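Local atomic coordinates of FOG-3 protein (Caenorhabditis elegans, PDB entry 5TD6), a protein that specifies sperm fate in the nematode germline as an RNA-binding multimer and, as a BTG/Tob family member, may act as a transcriptional corepressor. Residues S42-N47 and M54-N59; I89-A92 and V97-R100. The protein carries 2 engineered substitutions. All blocks are in the same frame, centred on the assembly; numbering follows the deposited sequence.

Both contacts lie in the BTG/Tob domain that this construct represents, and they meet along one antiparallel sheet, in which strand 58-59 pairs with strand 89-93. Contact 1 (42-47 with 54-59) is the more peripheral, partly buried and predominantly polar: the loop after helix 22-41 is joined to helix 53-56 by an arginine that bonds a threonine hydroxyl and packs on a tryptophan edge, with a water, weakly bonded to the arginine, between. Contact 2 (89-92 with 97-100) is a buried hairpin pairing, built from backbone hydrogen bonds, aromatic rings and an arginine placed over a ring. R56 ties the two together, since its NE donates to A92 O, while M57 packs on F91. Their centres are about 11 Å apart.

Contact 1 (S42-N47 and M54-N59). Engineered in segment 42-47: N47 (natural residue His).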
ATOM      1  N   SER B  42      -2.508  -0.247  23.263  1.00 50.06           N
ATOM      2  CA  SER B  42      -2.035  -0.573  24.605  1.00 56.70           C
ATOM      3  C   SER B  42      -0.795  -1.485  24.629  1.00 52.41           C
ATOM      4  O   SER B  42      -0.112  -1.553  25.639  1.00 53.71           O
ATOM      5  CB  SER B  42      -3.164  -1.201  25.415  1.00 51.73           C
ATOM      6  OG  SER B  42      -3.741  -2.272  24.707  1.00 62.75           O
ATOM      7  N   THR B  43      -0.486  -2.172  23.533  1.00 47.97           N
ATOM      8  CA  THR B  43       0.686  -3.052  23.541  1.00 47.96           C
ATOM      9  C   THR B  43       1.803  -2.597  22.599  1.00 53.50           C
ATOM     10  O   THR B  43       2.886  -3.196  22.577  1.00 52.91           O
ATOM     11  CB  THR B  43       0.310  -4.502  23.182  1.00 45.93           C
ATOM     12  OG1 THR B  43      -0.387  -4.532  21.928  1.00 40.64           O
ATOM     13  CG2 THR B  43      -0.576  -5.092  24.281  1.00 49.40           C
ATOM     14  N   TRP B  44       1.549  -1.539  21.834  1.00 52.39           N
ATOM     15  CA  TRP B  44       2.517  -1.057  20.838  1.00 40.47           C
ATOM     16  C   TRP B  44       3.790  -0.518  21.498  1.00 44.28           C
ATOM     17  O   TRP B  44       3.760   0.496  22.195  1.00 51.85           O
ATOM     18  CB  TRP B  44       1.878   0.025  19.969  1.00 42.59           C
ATOM     19  CG  TRP B  44       2.474   0.152  18.598  1.00 42.87           C
ATOM     20  CD1 TRP B  44       3.384   1.085  18.182  1.00 44.56           C
ATOM     21  CD2 TRP B  44       2.175  -0.658  17.452  1.00 38.22           C
ATOM     22  NE1 TRP B  44       3.680   0.894  16.849  1.00 35.50           N
ATOM     23  CE2 TRP B  44       2.945  -0.165  16.379  1.00 35.01           C
ATOM     24  CE3 TRP B  44       1.328  -1.748  17.227  1.00 38.04           C
ATOM     25  CZ2 TRP B  44       2.907  -0.743  15.108  1.00 29.74           C
ATOM     26  CZ3 TRP B  44       1.289  -2.317  15.944  1.00 33.05           C
ATOM     27  CH2 TRP B  44       2.061  -1.812  14.916  1.00 33.95           C
ATOM     28  N   ASP B  45       4.904  -1.200  21.270  1.00 40.49           N
ATOM     29  CA  ASP B  45       6.194  -0.775  21.812  1.00 45.65           C
ATOM     30  C   ASP B  45       7.251  -0.842  20.707  1.00 42.56           C
ATOM     31  O   ASP B  45       7.731  -1.916  20.357  1.00 42.43           O
ATOM     32  CB  ASP B  45       6.571  -1.651  23.018  1.00 50.06           C
ATOM     33  CG  ASP B  45       7.961  -1.345  23.585  1.00 54.08           C
ATOM     34  OD1 ASP B  45       8.678  -0.443  23.092  1.00 52.53           O
ATOM     35  OD2 ASP B  45       8.328  -2.020  24.565  1.00 57.27           O
ATOM     36  N   VAL B  46       7.618   0.315  20.163  1.00 40.74           N
ATOM     37  CA  VAL B  46       8.497   0.332  18.993  1.00 41.09           C
ATOM     38  C   VAL B  46       9.867  -0.241  19.305  1.00 45.48           C
ATOM     39  O   VAL B  46      10.549  -0.715  18.403  1.00 42.58           O
ATOM     40  CB  VAL B  46       8.661   1.754  18.412  1.00 38.13           C
ATOM     41  CG1 VAL B  46       7.333   2.249  17.874  1.00 37.19           C
ATOM     42  CG2 VAL B  46       9.204   2.722  19.460  1.00 46.31           C
ATOM     43  N   ASN B  47      10.268  -0.207  20.580  1.00 45.16           N
ATOM     44  CA  ASN B  47      11.565  -0.754  20.985  1.00 44.73           C
ATOM     45  C   ASN B  47      11.538  -2.273  21.088  1.00 49.56           C
ATOM     46  O   ASN B  47      12.585  -2.914  21.078  1.00 45.78           O
ATOM     47  CB  ASN B  47      12.018  -0.133  22.314  1.00 49.15           C
ATOM     48  CG  ASN B  47      12.348   1.342  22.168  1.00 50.05           C
ATOM     49  OD1 ASN B  47      12.784   1.769  21.107  1.00 48.43           O
ATOM     50  ND2 ASN B  47      12.145   2.116  23.223  1.00 55.30           N
ATOM     51  N   MET B  54       0.848 -11.389  19.762  1.00 51.36           N
ATOM     52  CA  MET B  54      -0.268 -12.314  19.766  1.00 50.00           C
ATOM     53  C   MET B  54      -1.572 -11.594  20.056  1.00 44.26           C
ATOM     54  O   MET B  54      -2.593 -11.882  19.437  1.00 45.32           O
ATOM     55  CB  MET B  54      -0.028 -13.430  20.786  1.00 64.53           C
ATOM     56  CG  MET B  54       1.132 -14.331  20.410  1.00 73.29           C
ATOM     57  SD  MET B  54       0.876 -15.064  18.778  1.00 95.00           S
ATOM     58  CE  MET B  54      -0.641 -15.971  19.081  1.00 86.49           C
ATOM     59  N   LYS B  55      -1.543 -10.661  21.000  1.00 39.48           N
ATOM     60  CA  LYS B  55      -2.754  -9.919  21.333  1.00 45.88           C
ATOM     61  C   LYS B  55      -3.273  -9.106  20.158  1.00 46.84           C
ATOM     62  O   LYS B  55      -4.461  -8.801  20.092  1.00 43.97           O
ATOM     63  CB  LYS B  55      -2.515  -8.981  22.520  1.00 61.93           C
ATOM     64  CG  LYS B  55      -3.609  -9.096  23.584  1.00 82.30           C
ATOM     65  CD  LYS B  55      -4.185  -7.740  23.999  1.00 88.42           C
ATOM     66  CE  LYS B  55      -5.443  -7.937  24.848  1.00 95.23           C
ATOM     67  NZ  LYS B  55      -6.363  -6.764  24.821  1.00 97.92           N
ATOM     68  N   ARG B  56      -2.385  -8.752  19.229  1.00 43.57           N
ATOM     69  CA  ARG B  56      -2.756  -7.858  18.137  1.00 46.16           C
ATOM     70  C   ARG B  56      -3.230  -8.591  16.897  1.00 46.06           C
ATOM     71  O   ARG B  56      -3.955  -8.022  16.075  1.00 43.67           O
ATOM     72  CB  ARG B  56      -1.574  -6.944  17.787  1.00 37.62           C
ATOM     73  CG  ARG B  56      -1.348  -5.845  18.827  1.00 40.14           C
ATOM     74  CD  ARG B  56      -0.308  -4.815  18.366  1.00 40.63           C
ATOM     75  NE  ARG B  56       0.956  -5.438  17.990  1.00 38.12           N
ATOM     76  CZ  ARG B  56       2.033  -5.453  18.766  1.00 43.41           C
ATOM     77  NH1 ARG B  56       1.989  -4.882  19.969  1.00 41.91           N
ATOM     78  NH2 ARG B  56       3.149  -6.030  18.342  1.00 40.21           N
ATOM     79  N   MET B  57      -2.828  -9.851  16.760  1.00 45.27           N
ATOM     80  CA  MET B  57      -3.129 -10.607  15.554  1.00 39.83           C
ATOM     81  C   MET B  57      -4.628 -10.656  15.288  1.00 43.19           C
ATOM     82  O   MET B  57      -5.436 -10.691  16.216  1.00 44.00           O
ATOM     83  CB  MET B  57      -2.575 -12.030  15.659  1.00 37.47           C
ATOM     84  CG  MET B  57      -3.440 -12.991  16.446  1.00 47.05           C
ATOM     85  SD  MET B  57      -2.678 -14.621  16.598  1.00 78.63           S
ATOM     86  CE  MET B  57      -4.092 -15.683  16.286  1.00 61.33           C
ATOM     87  N   ILE B  58      -4.993 -10.623  14.014  1.00 39.17           N
ATOM     88  CA  ILE B  58      -6.403 -10.743  13.667  0.53 43.02           C
ATOM     89  C   ILE B  58      -6.600 -11.870  12.673  1.00 41.52           C
ATOM     90  O   ILE B  58      -5.666 -12.301  11.998  1.00 43.86           O
ATOM     91  CB  ILE B  58      -6.993  -9.439  13.085  0.53 41.54           C
ATOM     92  CG1 ILE B  58      -6.287  -9.049  11.787  0.53 39.87           C
ATOM     93  CG2 ILE B  58      -6.948  -8.315  14.118  0.53 42.08           C
ATOM     94  CD1 ILE B  58      -6.737  -7.716  11.239  0.53 38.21           C
ATOM     95  N   ASN B  59      -7.827 -12.381  12.646  1.00 45.03           N
ATOM     96  CA  ASN B  59      -8.233 -13.526  11.826  1.00 42.31           C
ATOM     97  C   ASN B  59      -9.405 -13.111  10.939  1.00 45.43           C
ATOM     98  O   ASN B  59     -10.429 -12.640  11.442  1.00 44.97           O
ATOM     99  CB  ASN B  59      -8.606 -14.697  12.738  1.00 47.27           C
ATOM    100  CG  ASN B  59      -8.944 -15.976  11.976  1.00 46.55           C
ATOM    101  OD1 ASN B  59      -9.837 -16.008  11.119  1.00 43.50           O
ATOM    102  ND2 ASN B  59      -8.226 -17.043  12.302  1.00 41.12           N
TER
HETATM  103  O   HOH W   1       5.305  -4.082  20.204  1.00 41.64           O
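The loop of the BTG/Tob domain between helices 22-41 and 53-56 folds back on R56, which reaches from the end of the short helix to T43 and W44. R56 NH1 donates to T43 OG1 at 3.1 Å, a bent bond with an N-H...O angle of 142° and the oxygen tilted from the guanidinium plane. T43 presents this oxygen because OG1 sits between its backbone N and carbonyl carbon (chi1 55°). The carbonyl oxygen of T43 lies at the guanidinium edge, in its plane, with T43 O 3.2 Å from R56 NH1.

W44 meets the arginine about at right angles. R56 CD comes to the edge of the indole, 3.7 Å from W44 CE3, while the same border of the ring lies over one guanidinium face, with W44 CZ3 3.7 Å from R56 NE. The two planes are inclined by 65°, so this is an edge-on approach and not a parallel stack. The arginine chain bends at chi3, with NH1 at T43 OG1 while CD and NE rest against the W44 edge. Water 1 accepts from D45 N at 3.1 Å and, weakly, from R56 NH1, linking the loop backbone to the same nitrogen. Further on, D45 OD1 accepts from the backbone N of the engineered N47 at 3.0 Å.

The buried guanidinium has further partners: NH2 donates to N93 OD1, NE to A92 O and NH1 to N51 O. Together these bonds are likely to limit its rotation. At the outer side, K55 CD makes only a loose contact with T43 CG2. Through R56, the loop after helix 22-41 is thus held to strand 89-93 in the sheet of this BTG/Tob domain, and at the loop's far end D45 and N47 form an Asx turn.

Contact 2 (I89-A92 and V97-R100); sequences IIFA and VFVR
F91 and F98 form the apolar centre of this pairing, their side chains on the same face of the sheet. The ring planes are nearly parallel, 5° apart, but slid so far that they barely overlap, with centroids 5.0 Å apart. What lies over the F98 ring is instead the F91 methylene: F91 CB stands 3.6 Å from the ring centroid in a CH-pi contact. F98 CG lies between its own backbone N and carbonyl carbon (chi1 60°), which brings the ring under F91 CB. On the other face of the sheet, A92 CB meets V97 CG2 at 4.3 Å, and I90 makes a looser contact with V99; helix 2-13 packs against this face.

Beneath the rings, F91 and F98 are a hydrogen-bonded antiparallel pair. F91 N donates to F98 O at 2.8 Å in an almost straight bond, and F98 N returns one to F91 O at 2.9 Å. R100 N to I89 O, 3.1 Å, continues the ladder.

At the polar edge R100 folds over F91. Its CB lies 3.5 Å from F91 CE1, and the guanidinium carbon CZ stands over the ring face, 4.5 Å from the centroid, a cation-pi contact with the planes inclined by 43°. NH2 of R100 also forms salt bridges with E107 and E53. An alanine in place of F91 would keep the CB over F98 but would probably open a gap beside that ring and leave the R100 guanidinium without its aromatic partner. The whole is a two-stranded antiparallel beta hairpin in the sheet of the BTG/Tob domain.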
ATOM      1  N   ILE B  89      -4.569 -15.297   9.067  1.00 43.82           N
ATOM      2  CA  ILE B  89      -4.135 -14.619  10.279  1.00 38.83           C
ATOM      3  C   ILE B  89      -3.140 -13.527   9.895  1.00 41.84           C
ATOM      4  O   ILE B  89      -2.161 -13.795   9.205  1.00 37.47           O
ATOM      5  CB  ILE B  89      -3.504 -15.593  11.296  1.00 40.86           C
ATOM      6  CG1 ILE B  89      -4.492 -16.713  11.652  1.00 49.62           C
ATOM      7  CG2 ILE B  89      -3.085 -14.864  12.560  1.00 40.73           C
ATOM      8  CD1 ILE B  89      -3.821 -17.978  12.112  1.00 53.38           C
ATOM      9  N   ILE B  90      -3.427 -12.298  10.314  1.00 38.72           N
ATOM     10  CA  ILE B  90      -2.633 -11.120   9.952  1.00 32.97           C
ATOM     11  C   ILE B  90      -2.071 -10.472  11.212  1.00 38.21           C
ATOM     12  O   ILE B  90      -2.782 -10.290  12.199  1.00 36.44           O
ATOM     13  CB  ILE B  90      -3.476 -10.089   9.175  1.00 34.18           C
ATOM     14  CG1 ILE B  90      -4.212 -10.778   8.027  1.00 35.23           C
ATOM     15  CG2 ILE B  90      -2.597  -8.946   8.634  1.00 40.22           C
ATOM     16  CD1 ILE B  90      -5.185  -9.871   7.286  1.00 30.94           C
ATOM     17  N   PHE B  91      -0.780 -10.167  11.178  1.00 35.61           N
ATOM     18  CA  PHE B  91      -0.075  -9.577  12.311  1.00 38.04           C
ATOM     19  C   PHE B  91       0.374  -8.172  11.941  1.00 39.40           C
ATOM     20  O   PHE B  91       0.774  -7.919  10.799  1.00 38.32           O
ATOM     21  CB  PHE B  91       1.163 -10.406  12.701  1.00 37.80           C
ATOM     22  CG  PHE B  91       0.852 -11.790  13.216  1.00 44.37           C
ATOM     23  CD1 PHE B  91       0.536 -12.823  12.344  1.00 43.80           C
ATOM     24  CD2 PHE B  91       0.906 -12.065  14.571  1.00 52.14           C
ATOM     25  CE1 PHE B  91       0.265 -14.094  12.820  1.00 46.89           C
ATOM     26  CE2 PHE B  91       0.630 -13.338  15.054  1.00 49.42           C
ATOM     27  CZ  PHE B  91       0.307 -14.352  14.175  1.00 45.75           C
ATOM     28  N   ALA B  92       0.314  -7.269  12.908  1.00 39.39           N
ATOM     29  CA  ALA B  92       0.861  -5.934  12.751  1.00 30.10           C
ATOM     30  C   ALA B  92       1.691  -5.613  13.984  1.00 35.25           C
ATOM     31  O   ALA B  92       1.170  -5.539  15.097  1.00 38.09           O
ATOM     32  CB  ALA B  92      -0.245  -4.911  12.545  1.00 34.28           C
ATOM     33  N   VAL B  97       4.323  -5.696   9.209  1.00 26.34           N
ATOM     34  CA  VAL B  97       2.982  -6.207   8.999  1.00 24.66           C
ATOM     35  C   VAL B  97       3.137  -7.422   8.100  1.00 31.52           C
ATOM     36  O   VAL B  97       3.910  -7.400   7.125  1.00 27.45           O
ATOM     37  CB  VAL B  97       2.068  -5.156   8.350  1.00 30.99           C
ATOM     38  CG1 VAL B  97       0.626  -5.677   8.231  1.00 32.57           C
ATOM     39  CG2 VAL B  97       2.105  -3.879   9.156  1.00 29.69           C
ATOM     40  N   PHE B  98       2.436  -8.493   8.433  1.00 29.72           N
ATOM     41  CA  PHE B  98       2.656  -9.731   7.705  1.00 30.69           C
ATOM     42  C   PHE B  98       1.537 -10.731   7.930  1.00 36.45           C
ATOM     43  O   PHE B  98       0.747 -10.584   8.852  1.00 36.99           O
ATOM     44  CB  PHE B  98       3.994 -10.351   8.098  1.00 29.56           C
ATOM     45  CG  PHE B  98       4.114 -10.702   9.574  1.00 37.67           C
ATOM     46  CD1 PHE B  98       4.552  -9.764  10.496  1.00 40.45           C
ATOM     47  CD2 PHE B  98       3.838 -11.992  10.020  1.00 42.40           C
ATOM     48  CE1 PHE B  98       4.680 -10.097  11.843  1.00 43.45           C
ATOM     49  CE2 PHE B  98       3.972 -12.334  11.365  1.00 41.38           C
ATOM     50  CZ  PHE B  98       4.391 -11.396  12.274  1.00 41.45           C
ATOM     51  N   VAL B  99       1.486 -11.731   7.059  1.00 35.94           N
ATOM     52  CA  VAL B  99       0.568 -12.864   7.178  1.00 42.59           C
ATOM     53  C   VAL B  99       1.327 -14.061   7.734  1.00 44.39           C
ATOM     54  O   VAL B  99       2.467 -14.311   7.340  1.00 40.88           O
ATOM     55  CB  VAL B  99      -0.041 -13.240   5.808  1.00 43.19           C
ATOM     56  CG1 VAL B  99      -0.825 -14.557   5.882  1.00 45.21           C
ATOM     57  CG2 VAL B  99      -0.915 -12.105   5.288  1.00 42.72           C
ATOM     58  N   ARG B 100       0.710 -14.804   8.644  1.00 43.56           N
ATOM     59  CA  ARG B 100       1.291 -16.070   9.098  1.00 54.96           C
ATOM     60  C   ARG B 100       0.180 -17.072   9.351  1.00 59.31           C
ATOM     61  O   ARG B 100      -0.748 -16.780  10.100  1.00 63.31           O
ATOM     62  CB  ARG B 100       2.119 -15.864  10.365  1.00 49.80           C
ATOM     63  CG  ARG B 100       2.860 -17.084  10.820  1.00 56.69           C
ATOM     64  CD  ARG B 100       3.128 -17.008  12.310  1.00 63.36           C
ATOM     65  NE  ARG B 100       4.182 -16.065  12.658  1.00 65.93           N
ATOM     66  CZ  ARG B 100       4.323 -15.536  13.871  1.00 62.44           C
ATOM     67  NH1 ARG B 100       3.466 -15.852  14.840  1.00 58.36           N
ATOM     68  NH2 ARG B 100       5.312 -14.687  14.113  1.00 56.42           N
TER